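Local atomic coordinates of SusD homolog (Bacteroides thetaiotaomicron VPI-5482, PDB entry 3FDH), a protein that probably binds glycans at the outer membrane for uptake, as other SusD-like lipoproteins do. Residues S18-V28 against I91-D102; Y60-E68 against N453-P461. All blocks are in the same frame, centred on the assembly; numbering follows the deposited sequence. Where two conformers were deposited one is given.

Contact 1. Residues S18-V28 against I91-D102; sequences SVASRFILADV and IIIDQCGEGGRD
Ile92 and Ser21 form the tight part of this contact, where the start of helix 21-37 and the end of helix 76-95 run nearly antiparallel. The side chain of Ile92 is a knob in a hole made by Ser21, Ile24, Leu25 and Val28. Its CG1 branch lies anti to the carbonyl carbon (chi1 -67°). Ile92 CD1 then reaches across to Leu25 CB, at 3.8 Å, and Ile92 CG2 lies 3.6 Å from Ser21 CB. The Ile24 and Ile92 side chains run alongside each other, pointing opposite ways, with Ile24 CB against Ile92 CG1.

Asp102 grips Ser21, the first residue of helix 21-37, by both hydroxyl and backbone N. Asp102 OD2 accepts from Ser21 OG at 2.6 Å on the anti lone pair. Ser21 N also donates to Asp102 OD2 at 2.6 Å, from above the carboxylate plane. Were Asp102 replaced by an alanine, the Ser21 backbone N-H would probably be left without this acceptor, and the hydroxyl would be freer to turn.

The solvent side is looser. Arg101 lays one guanidinium face over the Val19-Ala20 peptide, and Arg101 NH1 donates in plane to Ser18 OG at 2.9 Å. A weak salt-bridge bond links Arg101 NE to Asp102 OD1 at 3.4 Å.

Helix 106-127 packs behind the knob: Ala112 touches Ile92, Met111 touches Leu25 and Met115 touches Val28.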
ATOM      1  N   SER A  18       6.340  20.691 -23.825  1.00 38.13           N
ATOM      2  CA  SER A  18       7.147  19.524 -24.268  1.00 35.66           C
ATOM      3  C   SER A  18       8.488  19.419 -23.581  1.00 31.87           C
ATOM      4  O   SER A  18       9.333  20.287 -23.709  1.00 30.80           O
ATOM      5  CB  SER A  18       7.384  19.593 -25.761  1.00 37.08           C
ATOM      6  OG  SER A  18       8.134  18.451 -26.178  1.00 41.59           O
ATOM      7  N   VAL A  19       8.654  18.337 -22.847  1.00 30.58           N
ATOM      8  CA  VAL A  19       9.918  18.058 -22.182  1.00 28.87           C
ATOM      9  C   VAL A  19      10.333  16.623 -22.430  1.00 28.14           C
ATOM     10  O   VAL A  19       9.494  15.771 -22.758  1.00 29.58           O
ATOM     11  CB  VAL A  19       9.905  18.416 -20.664  1.00 29.51           C
ATOM     12  CG1 VAL A  19       9.450  19.863 -20.463  1.00 27.44           C
ATOM     13  CG2 VAL A  19       9.053  17.490 -19.880  1.00 31.11           C
ATOM     14  N   ALA A  20      11.633  16.370 -22.307  1.00 25.93           N
ATOM     15  CA  ALA A  20      12.195  15.019 -22.505  1.00 25.78           C
ATOM     16  C   ALA A  20      11.564  14.032 -21.526  1.00 25.62           C
ATOM     17  O   ALA A  20      11.361  14.329 -20.346  1.00 25.16           O
ATOM     18  CB  ALA A  20      13.734  15.015 -22.377  1.00 24.00           C
ATOM     19  N   SER A  21      11.255  12.850 -22.040  1.00 26.01           N
ATOM     20  CA  SER A  21      10.542  11.832 -21.250  1.00 26.54           C
ATOM     21  C   SER A  21      11.168  11.534 -19.914  1.00 26.65           C
ATOM     22  O   SER A  21      10.473  11.281 -18.949  1.00 28.26           O
ATOM     23  CB  SER A  21      10.405  10.517 -22.017  1.00 27.33           C
ATOM     24  OG  SER A  21       9.490  10.646 -23.083  1.00 26.10           O
ATOM     25  N   ARG A  22      12.487  11.561 -19.856  1.00 25.99           N
ATOM     26  CA  ARG A  22      13.176  11.241 -18.604  0.50 25.37           C
ATOM     27  C   ARG A  22      12.783  12.197 -17.485  1.00 25.45           C
ATOM     28  O   ARG A  22      12.598  11.791 -16.338  1.00 26.91           O
ATOM     29  CB  ARG A  22      14.694  11.176 -18.783  0.50 24.93           C
ATOM     30  CG  ARG A  22      15.380  12.450 -19.196  0.50 22.73           C
ATOM     31  CD  ARG A  22      16.791  12.137 -19.592  0.50 24.09           C
ATOM     32  NE  ARG A  22      17.573  13.319 -19.913  0.50 23.88           N
ATOM     33  CZ  ARG A  22      17.647  13.878 -21.120  0.50 24.01           C
ATOM     34  NH1 ARG A  22      16.975  13.386 -22.165  0.50 25.16           N
ATOM     35  NH2 ARG A  22      18.409  14.950 -21.274  0.50 25.45           N
ATOM     36  N   PHE A  23      12.605  13.456 -17.836  1.00 25.52           N
ATOM     37  CA  PHE A  23      12.239  14.462 -16.835  1.00 26.23           C
ATOM     38  C   PHE A  23      10.796  14.249 -16.368  1.00 27.02           C
ATOM     39  O   PHE A  23      10.428  14.483 -15.198  1.00 25.16           O
ATOM     40  CB  PHE A  23      12.474  15.875 -17.378  1.00 26.34           C
ATOM     41  CG  PHE A  23      13.915  16.126 -17.763  1.00 24.29           C
ATOM     42  CD1 PHE A  23      14.927  15.887 -16.850  1.00 24.74           C
ATOM     43  CD2 PHE A  23      14.259  16.555 -19.048  1.00 27.39           C
ATOM     44  CE1 PHE A  23      16.262  16.101 -17.213  1.00 25.91           C
ATOM     45  CE2 PHE A  23      15.569  16.774 -19.388  1.00 23.78           C
ATOM     46  CZ  PHE A  23      16.566  16.540 -18.483  1.00 27.58           C
ATOM     47  N   ILE A  24       9.976  13.769 -17.282  1.00 27.47           N
ATOM     48  CA  ILE A  24       8.583  13.507 -16.936  1.00 27.30           C
ATOM     49  C   ILE A  24       8.571  12.302 -15.990  1.00 27.62           C
ATOM     50  O   ILE A  24       7.837  12.263 -14.991  1.00 27.24           O
ATOM     51  CB  ILE A  24       7.691  13.221 -18.170  1.00 27.14           C
ATOM     52  CG1 ILE A  24       7.759  14.370 -19.187  1.00 25.66           C
ATOM     53  CG2 ILE A  24       6.239  13.002 -17.726  1.00 25.26           C
ATOM     54  CD1 ILE A  24       7.071  14.065 -20.521  1.00 26.76           C
ATOM     55  N   LEU A  25       9.425  11.335 -16.289  1.00 26.95           N
ATOM     56  CA  LEU A  25       9.452  10.099 -15.501  1.00 26.55           C
ATOM     57  C   LEU A  25       9.835  10.398 -14.069  1.00 26.71           C
ATOM     58  O   LEU A  25       9.357   9.770 -13.128  1.00 26.11           O
ATOM     59  CB  LEU A  25      10.428   9.081 -16.096  1.00 26.66           C
ATOM     60  CG  LEU A  25      10.468   7.705 -15.455  1.00 27.69           C
ATOM     61  CD1 LEU A  25       9.072   7.008 -15.716  1.00 29.10           C
ATOM     62  CD2 LEU A  25      11.673   6.884 -15.939  1.00 28.01           C
ATOM     63  N   ALA A  26      10.733  11.344 -13.901  1.00 27.39           N
ATOM     64  CA  ALA A  26      11.211  11.692 -12.535  1.00 27.57           C
ATOM     65  C   ALA A  26       9.994  12.107 -11.717  1.00 27.80           C
ATOM     66  O   ALA A  26       9.806  11.717 -10.556  1.00 29.24           O
ATOM     67  CB  ALA A  26      12.236  12.837 -12.577  1.00 25.13           C
ATOM     68  N   ASP A  27       9.134  12.860 -12.378  1.00 27.77           N
ATOM     69  CA  ASP A  27       7.930  13.389 -11.732  1.00 28.55           C
ATOM     70  C   ASP A  27       6.901  12.303 -11.491  1.00 28.05           C
ATOM     71  O   ASP A  27       6.236  12.266 -10.461  1.00 27.00           O
ATOM     72  CB  ASP A  27       7.282  14.471 -12.592  1.00 28.29           C
ATOM     73  CG  ASP A  27       6.180  15.195 -11.867  1.00 31.82           C
ATOM     74  OD1 ASP A  27       6.472  16.135 -11.085  1.00 31.02           O
ATOM     75  OD2 ASP A  27       5.008  14.851 -12.108  1.00 34.43           O
ATOM     76  N   VAL A  28       6.772  11.408 -12.460  1.00 27.79           N
ATOM     77  CA  VAL A  28       5.786  10.319 -12.392  1.00 28.16           C
ATOM     78  C   VAL A  28       6.138   9.392 -11.227  1.00 27.18           C
ATOM     79  O   VAL A  28       5.293   8.981 -10.445  1.00 28.33           O
ATOM     80  CB  VAL A  28       5.685   9.558 -13.779  1.00 27.74           C
ATOM     81  CG1 VAL A  28       5.047   8.182 -13.659  1.00 27.55           C
ATOM     82  CG2 VAL A  28       4.967  10.442 -14.850  1.00 29.28           C
ATOM     83  N   ILE A  91       2.114  10.175 -21.806  1.00 28.49           N
ATOM     84  CA  ILE A  91       2.825  11.161 -22.652  1.00 28.28           C
ATOM     85  C   ILE A  91       4.217  10.600 -22.938  1.00 27.99           C
ATOM     86  O   ILE A  91       4.705  10.648 -24.063  1.00 28.69           O
ATOM     87  CB  ILE A  91       2.885  12.560 -22.008  1.00 28.53           C
ATOM     88  CG1 ILE A  91       1.500  13.226 -22.079  1.00 26.70           C
ATOM     89  CG2 ILE A  91       3.906  13.432 -22.709  1.00 28.18           C
ATOM     90  CD1 ILE A  91       1.341  14.467 -21.199  1.00 26.44           C
ATOM     91  N   ILE A  92       4.833  10.005 -21.924  1.00 28.19           N
ATOM     92  CA  ILE A  92       6.160   9.423 -22.093  1.00 28.53           C
ATOM     93  C   ILE A  92       6.085   8.302 -23.130  1.00 28.86           C
ATOM     94  O   ILE A  92       6.919   8.175 -24.035  1.00 28.20           O
ATOM     95  CB  ILE A  92       6.688   8.807 -20.786  1.00 28.15           C
ATOM     96  CG1 ILE A  92       6.961   9.901 -19.724  1.00 28.35           C
ATOM     97  CG2 ILE A  92       7.942   8.007 -21.085  1.00 27.74           C
ATOM     98  CD1 ILE A  92       7.344   9.365 -18.301  1.00 25.67           C
ATOM     99  N   ILE A  93       5.039   7.506 -22.996  1.00 29.67           N
ATOM    100  CA  ILE A  93       4.888   6.308 -23.825  1.00 29.88           C
ATOM    101  C   ILE A  93       4.770   6.731 -25.264  1.00 28.61           C
ATOM    102  O   ILE A  93       5.370   6.138 -26.158  1.00 29.65           O
ATOM    103  CB  ILE A  93       3.696   5.436 -23.393  1.00 28.63           C
ATOM    104  CG1 ILE A  93       3.930   4.899 -21.970  1.00 26.04           C
ATOM    105  CG2 ILE A  93       3.486   4.336 -24.430  1.00 27.73           C
ATOM    106  CD1 ILE A  93       2.775   4.167 -21.359  1.00 23.46           C
ATOM    107  N   ASP A  94       4.030   7.803 -25.473  1.00 29.68           N
ATOM    108  CA  ASP A  94       3.867   8.351 -26.821  1.00 30.28           C
ATOM    109  C   ASP A  94       5.150   8.996 -27.316  1.00 28.85           C
ATOM    110  O   ASP A  94       5.574   8.776 -28.442  1.00 29.55           O
ATOM    111  CB  ASP A  94       2.734   9.365 -26.916  1.00 31.21           C
ATOM    112  CG  ASP A  94       1.360   8.708 -26.893  1.00 38.02           C
ATOM    113  OD1 ASP A  94       1.274   7.456 -26.959  1.00 42.12           O
ATOM    114  OD2 ASP A  94       0.368   9.462 -26.816  1.00 42.34           O
ATOM    115  N   GLN A  95       5.770   9.785 -26.458  1.00 28.27           N
ATOM    116  CA  GLN A  95       7.013  10.469 -26.859  1.00 26.72           C
ATOM    117  C   GLN A  95       8.110   9.474 -27.203  1.00 27.20           C
ATOM    118  O   GLN A  95       8.961   9.754 -28.041  1.00 25.45           O
ATOM    119  CB  GLN A  95       7.507  11.442 -25.792  1.00 26.43           C
ATOM    120  CG  GLN A  95       6.648  12.684 -25.709  1.00 27.72           C
ATOM    121  CD  GLN A  95       7.172  13.731 -24.736  1.00 28.66           C
ATOM    122  OE1 GLN A  95       8.258  13.610 -24.172  1.00 34.40           O
ATOM    123  NE2 GLN A  95       6.385  14.750 -24.529  1.00 26.29           N
ATOM    124  N   CYS A  96       8.026   8.281 -26.611  1.00 28.53           N
ATOM    125  CA  CYS A  96       9.087   7.273 -26.766  1.00 30.64           C
ATOM    126  C   CYS A  96       8.826   6.337 -27.918  1.00 33.35           C
ATOM    127  O   CYS A  96       9.653   5.476 -28.245  1.00 33.56           O
ATOM    128  CB  CYS A  96       9.294   6.478 -25.492  1.00 31.33           C
ATOM    129  SG  CYS A  96      10.096   7.419 -24.242  1.00 30.92           S
ATOM    130  N   GLY A  97       7.677   6.547 -28.539  1.00 33.99           N
ATOM    131  CA  GLY A  97       7.270   5.760 -29.695  1.00 34.33           C
ATOM    132  C   GLY A  97       7.841   6.292 -30.988  1.00 35.29           C
ATOM    133  O   GLY A  97       8.546   7.308 -31.012  1.00 33.36           O
ATOM    134  N   GLU A  98       7.556   5.574 -32.068  1.00 37.60           N
ATOM    135  CA  GLU A  98       8.005   5.999 -33.397  1.00 39.39           C
ATOM    136  C   GLU A  98       7.263   7.292 -33.676  1.00 40.19           C
ATOM    137  O   GLU A  98       6.050   7.404 -33.453  1.00 42.60           O
ATOM    138  CB  GLU A  98       7.725   4.951 -34.488  1.00 39.28           C
ATOM    139  N   GLY A  99       8.009   8.279 -34.122  1.00 39.67           N
ATOM    140  CA  GLY A  99       7.431   9.571 -34.428  1.00 39.03           C
ATOM    141  C   GLY A  99       7.541  10.465 -33.224  1.00 37.72           C
ATOM    142  O   GLY A  99       7.411  11.676 -33.322  1.00 39.74           O
ATOM    143  N   GLY A 100       7.816   9.853 -32.087  1.00 35.05           N
ATOM    144  CA  GLY A 100       7.974  10.617 -30.841  1.00 32.89           C
ATOM    145  C   GLY A 100       9.313  11.324 -30.742  1.00 30.95           C
ATOM    146  O   GLY A 100      10.314  10.880 -31.275  1.00 29.99           O
ATOM    147  N   ARG A 101       9.328  12.440 -30.034  1.00 29.74           N
ATOM    148  CA  ARG A 101      10.574  13.193 -29.841  1.00 29.94           C
ATOM    149  C   ARG A 101      11.636  12.363 -29.135  1.00 30.22           C
ATOM    150  O   ARG A 101      12.843  12.617 -29.271  1.00 29.03           O
ATOM    151  CB  ARG A 101      10.358  14.473 -29.037  1.00 29.55           C
ATOM    152  CG  ARG A 101       9.821  14.253 -27.651  1.00 30.83           C
ATOM    153  CD  ARG A 101       9.964  15.480 -26.811  1.00 30.25           C
ATOM    154  NE  ARG A 101      11.346  15.701 -26.397  1.00 32.80           N
ATOM    155  CZ  ARG A 101      11.757  16.824 -25.836  1.00 32.30           C
ATOM    156  NH1 ARG A 101      10.894  17.813 -25.694  1.00 32.90           N
ATOM    157  NH2 ARG A 101      13.013  16.976 -25.449  1.00 38.39           N
ATOM    158  N   ASP A 102      11.178  11.367 -28.390  1.00 29.90           N
ATOM    159  CA  ASP A 102      12.091  10.539 -27.612  1.00 29.55           C
ATOM    160  C   ASP A 102      12.207   9.135 -28.168  1.00 30.23           C
ATOM    161  O   ASP A 102      12.556   8.205 -27.468  1.00 30.14           O
ATOM    162  CB  ASP A 102      11.670  10.507 -26.154  1.00 28.96           C
ATOM    163  CG  ASP A 102      11.788  11.847 -25.491  1.00 26.88           C
ATOM    164  OD1 ASP A 102      12.677  12.624 -25.908  1.00 34.30           O
ATOM    165  OD2 ASP A 102      10.999  12.133 -24.574  1.00 25.49           O
TER

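Contact 2. Residues Y60-E68 against N453-P461; sequences YYAEVRENE and NPNNSSKFP
This is a buried, mostly polar contact between the C-terminal end of helix 57-63 and the turn and weakly bonded helix of 453-461, beside helix 40-48. The Arg65 chain bends at chi2 (-63°), which carries the guanidinium in among the carbonyls. Arg65 NE donates to Lys459 O at 2.9 Å, close to the guanidinium plane. Arg65 NH2 donates to Asn456 OD1 at 2.9 Å, on a lone pair of that amide. Arg65 NH1 turns back to its own helix and meets Ala62 O at 2.9 Å in a nearly straight bond (166°). Asn453 ND2 lies over one guanidinium face.

Arg65 ends its helix in a Schellman motif, with positive phi and bonds from Arg65 N to Ala62 O and from Glu66 N to Tyr61 O. Ala62 O thus takes two donors, from opposite faces of its plane. The partner loop has its own cap. Asn453 OD1 accepts from Asn455 N in an Asx turn, and also from Asn455 ND2.

The other end of the amide crosses over: Asn453 ND2 donates to Glu63 O at 2.9 Å, in the carbonyl plane. Lys459 lies extended beside the Arg65 stem, and Lys459 NZ donates to Arg65 O at 3.2 Å. A water joins Arg65 NH1, Asn453 ND2 and Glu63 OE2. The Glu63 carboxylate is also held by Ser47, Gly54 and Gly308. Ser47 and Tyr48 of helix 40-48 touch the Arg65 side chain.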
ATOM      1  N   TYR A  60     -10.607  11.854  11.673  1.00 28.25           N
ATOM      2  CA  TYR A  60     -11.457  11.519  12.836  1.00 26.69           C
ATOM      3  C   TYR A  60     -12.824  11.119  12.311  1.00 27.87           C
ATOM      4  O   TYR A  60     -13.390  10.083  12.717  1.00 27.39           O
ATOM      5  CB  TYR A  60     -11.590  12.670  13.839  1.00 27.79           C
ATOM      6  CG  TYR A  60     -12.739  12.443  14.800  1.00 26.90           C
ATOM      7  CD1 TYR A  60     -12.598  11.613  15.897  1.00 27.45           C
ATOM      8  CD2 TYR A  60     -13.976  13.003  14.567  1.00 30.95           C
ATOM      9  CE1 TYR A  60     -13.659  11.369  16.763  1.00 26.91           C
ATOM     10  CE2 TYR A  60     -15.045  12.772  15.426  1.00 29.09           C
ATOM     11  CZ  TYR A  60     -14.879  11.925  16.499  1.00 27.67           C
ATOM     12  OH  TYR A  60     -15.921  11.679  17.338  1.00 30.06           O
ATOM     13  N   TYR A  61     -13.298  11.908  11.357  1.00 26.61           N
ATOM     14  CA  TYR A  61     -14.645  11.700  10.740  1.00 28.74           C
ATOM     15  C   TYR A  61     -14.684  10.435   9.875  1.00 28.80           C
ATOM     16  O   TYR A  61     -15.716   9.760   9.719  1.00 25.87           O
ATOM     17  CB  TYR A  61     -15.177  12.962  10.042  1.00 29.66           C
ATOM     18  CG  TYR A  61     -15.466  14.024  11.111  1.00 28.65           C
ATOM     19  CD1 TYR A  61     -16.506  13.845  12.013  1.00 28.44           C
ATOM     20  CD2 TYR A  61     -14.649  15.119  11.268  1.00 28.96           C
ATOM     21  CE1 TYR A  61     -16.750  14.764  13.042  1.00 32.14           C
ATOM     22  CE2 TYR A  61     -14.869  16.043  12.289  1.00 27.27           C
ATOM     23  CZ  TYR A  61     -15.912  15.856  13.180  1.00 29.39           C
ATOM     24  OH  TYR A  61     -16.120  16.791  14.177  1.00 29.79           O
ATOM     25  N   ALA A  62     -13.525  10.089   9.363  1.00 28.20           N
ATOM     26  CA  ALA A  62     -13.363   8.832   8.606  1.00 28.64           C
ATOM     27  C   ALA A  62     -13.426   7.678   9.612  1.00 28.40           C
ATOM     28  O   ALA A  62     -14.091   6.666   9.413  1.00 27.79           O
ATOM     29  CB  ALA A  62     -12.031   8.800   7.811  1.00 27.88           C
ATOM     30  N   GLU A  63     -12.731   7.849  10.727  1.00 27.28           N
ATOM     31  CA  GLU A  63     -12.692   6.828  11.750  1.00 27.68           C
ATOM     32  C   GLU A  63     -14.071   6.453  12.313  1.00 29.66           C
ATOM     33  O   GLU A  63     -14.376   5.282  12.551  1.00 30.25           O
ATOM     34  CB  GLU A  63     -11.770   7.307  12.887  1.00 25.69           C
ATOM     35  CG  GLU A  63     -11.485   6.227  13.977  1.00 26.89           C
ATOM     36  CD  GLU A  63     -10.680   5.031  13.465  1.00 29.86           C
ATOM     37  OE1 GLU A  63      -9.709   5.228  12.679  1.00 26.22           O
ATOM     38  OE2 GLU A  63     -10.982   3.899  13.918  1.00 29.67           O
ATOM     39  N   VAL A  64     -14.903   7.463  12.526  1.00 29.24           N
ATOM     40  CA  VAL A  64     -16.214   7.265  13.147  1.00 29.26           C
ATOM     41  C   VAL A  64     -17.258   7.098  12.084  1.00 28.59           C
ATOM     42  O   VAL A  64     -18.428   6.980  12.327  1.00 32.35           O
ATOM     43  CB  VAL A  64     -16.576   8.369  14.157  1.00 29.67           C
ATOM     44  CG1 VAL A  64     -15.586   8.332  15.343  1.00 30.15           C
ATOM     45  CG2 VAL A  64     -16.719   9.789  13.475  1.00 27.71           C
ATOM     46  N   ARG A  65     -16.777   7.121  10.865  1.00 29.54           N
ATOM     47  CA  ARG A  65     -17.611   6.943   9.664  1.00 28.00           C
ATOM     48  C   ARG A  65     -18.724   7.931   9.553  1.00 29.81           C
ATOM     49  O   ARG A  65     -19.866   7.551   9.258  1.00 31.12           O
ATOM     50  CB  ARG A  65     -18.205   5.543   9.622  1.00 28.03           C
ATOM     51  CG  ARG A  65     -17.218   4.431   9.719  1.00 30.36           C
ATOM     52  CD  ARG A  65     -16.227   4.363   8.579  1.00 29.43           C
ATOM     53  NE  ARG A  65     -15.576   3.081   8.709  1.00 30.08           N
ATOM     54  CZ  ARG A  65     -14.369   2.868   9.210  1.00 32.77           C
ATOM     55  NH1 ARG A  65     -13.547   3.868   9.513  1.00 36.48           N
ATOM     56  NH2 ARG A  65     -13.958   1.629   9.332  1.00 31.47           N
ATOM     57  N   GLU A  66     -18.421   9.200   9.800  1.00 30.12           N
ATOM     58  CA  GLU A  66     -19.426  10.251   9.642  1.00 31.24           C
ATOM     59  C   GLU A  66     -19.158  11.097   8.395  1.00 29.13           C
ATOM     60  O   GLU A  66     -18.332  12.004   8.400  1.00 29.11           O
ATOM     61  CB  GLU A  66     -19.545  11.070  10.941  1.00 32.93           C
ATOM     62  CG  GLU A  66     -19.841  10.126  12.152  1.00 38.05           C
ATOM     63  CD  GLU A  66     -19.831  10.772  13.562  1.00 47.04           C
ATOM     64  OE1 GLU A  66     -19.588  11.993  13.701  1.00 45.98           O
ATOM     65  OE2 GLU A  66     -20.074  10.012  14.546  1.00 46.58           O
ATOM     66  N   ASN A  67     -19.882  10.776   7.323  1.00 31.03           N
ATOM     67  CA  ASN A  67     -19.808  11.500   6.037  1.00 30.84           C
ATOM     68  C   ASN A  67     -18.535  11.341   5.235  1.00 31.09           C
ATOM     69  O   ASN A  67     -18.550  11.118   4.022  1.00 31.16           O
ATOM     70  CB  ASN A  67     -19.945  12.980   6.320  1.00 32.46           C
ATOM     71  CG  ASN A  67     -21.308  13.329   6.885  1.00 36.92           C
ATOM     72  OD1 ASN A  67     -22.301  12.728   6.511  1.00 35.92           O
ATOM     73  ND2 ASN A  67     -21.352  14.284   7.811  1.00 44.41           N
ATOM     74  N   GLU A  68     -17.431  11.494   5.939  1.00 29.88           N
ATOM     75  CA  GLU A  68     -16.115  11.525   5.315  1.00 29.11           C
ATOM     76  C   GLU A  68     -15.811  10.367   4.339  1.00 29.82           C
ATOM     77  O   GLU A  68     -15.272  10.583   3.257  1.00 28.91           O
ATOM     78  CB  GLU A  68     -15.019  11.586   6.393  1.00 29.98           C
ATOM     79  CG  GLU A  68     -13.594  11.826   5.902  1.00 30.04           C
ATOM     80  CD  GLU A  68     -13.339  13.231   5.420  1.00 31.05           C
ATOM     81  OE1 GLU A  68     -14.194  14.117   5.600  1.00 35.47           O
ATOM     82  OE2 GLU A  68     -12.227  13.465   4.880  1.00 35.84           O
ATOM     83  N   ASN A 453     -13.844  -1.789  14.767  1.00 30.01           N
ATOM     84  CA  ASN A 453     -14.660  -0.574  14.636  1.00 30.80           C
ATOM     85  C   ASN A 453     -16.168  -0.919  14.656  1.00 31.34           C
ATOM     86  O   ASN A 453     -16.642  -1.611  13.772  1.00 33.79           O
ATOM     87  CB  ASN A 453     -14.277   0.151  13.329  1.00 30.78           C
ATOM     88  CG  ASN A 453     -14.839   1.543  13.239  1.00 32.10           C
ATOM     89  OD1 ASN A 453     -15.977   1.804  13.649  1.00 30.21           O
ATOM     90  ND2 ASN A 453     -14.071   2.440  12.600  1.00 29.09           N
ATOM     91  N   PRO A 454     -16.948  -0.385  15.616  1.00 29.43           N
ATOM     92  CA  PRO A 454     -18.350  -0.805  15.663  1.00 32.25           C
ATOM     93  C   PRO A 454     -19.163  -0.292  14.531  1.00 31.51           C
ATOM     94  O   PRO A 454     -20.263  -0.778  14.274  1.00 32.47           O
ATOM     95  CB  PRO A 454     -18.864  -0.159  16.951  1.00 32.46           C
ATOM     96  CG  PRO A 454     -17.655   0.204  17.718  1.00 34.90           C
ATOM     97  CD  PRO A 454     -16.616   0.509  16.733  1.00 30.33           C
ATOM     98  N   ASN A 455     -18.605   0.690  13.840  1.00 31.59           N
ATOM     99  CA  ASN A 455     -19.337   1.352  12.752  1.00 32.08           C
ATOM    100  C   ASN A 455     -19.315   0.532  11.477  1.00 32.62           C
ATOM    101  O   ASN A 455     -19.991   0.827  10.483  1.00 32.45           O
ATOM    102  CB  ASN A 455     -18.763   2.736  12.501  1.00 32.57           C
ATOM    103  CG  ASN A 455     -18.927   3.647  13.696  1.00 33.53           C
ATOM    104  OD1 ASN A 455     -20.035   4.062  14.010  1.00 37.11           O
ATOM    105  ND2 ASN A 455     -17.806   3.995  14.347  1.00 30.19           N
ATOM    106  N   ASN A 456     -18.550  -0.531  11.537  1.00 31.70           N
ATOM    107  CA  ASN A 456     -18.399  -1.422  10.384  1.00 31.82           C
ATOM    108  C   ASN A 456     -19.613  -2.319  10.129  1.00 34.44           C
ATOM    109  O   ASN A 456     -19.639  -3.050   9.137  1.00 35.99           O
ATOM    110  CB  ASN A 456     -17.159  -2.305  10.563  1.00 30.98           C
ATOM    111  CG  ASN A 456     -15.895  -1.591  10.235  1.00 31.74           C
ATOM    112  OD1 ASN A 456     -15.899  -0.478   9.708  1.00 31.94           O
ATOM    113  ND2 ASN A 456     -14.798  -2.238  10.505  1.00 27.91           N
ATOM    114  N   SER A 457     -20.606  -2.231  11.018  1.00 34.42           N
ATOM    115  CA  SER A 457     -21.816  -3.041  10.917  1.00 35.56           C
ATOM    116  C   SER A 457     -22.545  -2.650   9.647  1.00 35.01           C
ATOM    117  O   SER A 457     -23.067  -3.487   8.916  1.00 36.72           O
ATOM    118  CB  SER A 457     -22.726  -2.859  12.136  1.00 36.13           C
ATOM    119  OG  SER A 457     -23.020  -1.484  12.338  1.00 42.85           O
ATOM    120  N   SER A 458     -22.538  -1.348   9.369  1.00 33.16           N
ATOM    121  CA  SER A 458     -23.140  -0.833   8.147  1.00 31.27           C
ATOM    122  C   SER A 458     -22.271   0.171   7.392  1.00 29.59           C
ATOM    123  O   SER A 458     -22.620   0.565   6.283  1.00 27.48           O
ATOM    124  CB  SER A 458     -24.449  -0.146   8.468  1.00 29.76           C
ATOM    125  OG  SER A 458     -24.210   0.994   9.286  1.00 32.59           O
ATOM    126  N   LYS A 459     -21.129   0.543   7.955  1.00 28.55           N
ATOM    127  CA  LYS A 459     -20.274   1.548   7.335  1.00 29.87           C
ATOM    128  C   LYS A 459     -18.815   1.208   7.117  1.00 28.67           C
ATOM    129  O   LYS A 459     -17.937   2.051   7.287  1.00 30.46           O
ATOM    130  CB  LYS A 459     -20.375   2.880   8.071  1.00 30.64           C
ATOM    131  CG  LYS A 459     -21.704   3.550   7.735  1.00 35.08           C
ATOM    132  CD  LYS A 459     -21.841   4.816   8.471  1.00 39.69           C
ATOM    133  CE  LYS A 459     -22.888   5.625   7.852  1.00 45.14           C
ATOM    134  NZ  LYS A 459     -22.941   6.887   8.629  1.00 54.45           N
ATOM    135  N   PHE A 460     -18.565  -0.037   6.731  1.00 27.46           N
ATOM    136  CA  PHE A 460     -17.233  -0.415   6.302  1.00 28.51           C
ATOM    137  C   PHE A 460     -17.091  -0.046   4.832  1.00 28.47           C
ATOM    138  O   PHE A 460     -17.845  -0.540   4.001  1.00 32.59           O
ATOM    139  CB  PHE A 460     -16.963  -1.905   6.434  1.00 29.37           C
ATOM    140  CG  PHE A 460     -15.609  -2.247   5.953  1.00 27.92           C
ATOM    141  CD1 PHE A 460     -14.499  -1.895   6.701  1.00 29.71           C
ATOM    142  CD2 PHE A 460     -15.425  -2.818   4.708  1.00 28.55           C
ATOM    143  CE1 PHE A 460     -13.222  -2.113   6.233  1.00 32.14           C
ATOM    144  CE2 PHE A 460     -14.171  -3.085   4.257  1.00 28.99           C
ATOM    145  CZ  PHE A 460     -13.050  -2.721   5.011  1.00 31.27           C
ATOM    146  N   PRO A 461     -16.149   0.851   4.488  1.00 29.07           N
ATOM    147  CA  PRO A 461     -16.070   1.221   3.090  1.00 29.05           C
ATOM    148  C   PRO A 461     -15.451   0.182   2.184  1.00 29.94           C
ATOM    149  O   PRO A 461     -14.297  -0.210   2.338  1.00 29.03           O
ATOM    150  CB  PRO A 461     -15.199   2.473   3.099  1.00 29.84           C
ATOM    151  CG  PRO A 461     -14.375   2.359   4.342  1.00 31.17           C
ATOM    152  CD  PRO A 461     -15.061   1.430   5.290  1.00 30.80           C
TER
HETATM  153  O   HOH W   1     -11.546   2.596  11.460  1.00 23.77           O
HETATM  154  O   HOH W   2     -12.294  -0.684  10.554  1.00 23.05           O
HETATM  155  O   HOH W   3     -22.103   9.115   7.453  1.00 41.11           O

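How the contacts relate
Contacts 1 and 2 lie on opposite sides of the chain's centre, with centres about 42 Å apart and no touch between them. They share no helix, though helices 57-63 and 76-95 follow each other in the chain, and their segments alternate along it. Contact 1 is the more peripheral and only partly buried. It joins the first modelled helix to a nearby one through an isoleucine knob, with a carboxylate bound to the first residue of that helix and an arginine toward solvent. Contact 2 is buried and brings together segments nearly 400 residues apart. Its chemistry is mostly polar: an arginine grips backbone and amide oxygens, and waters bridge polar groups across it.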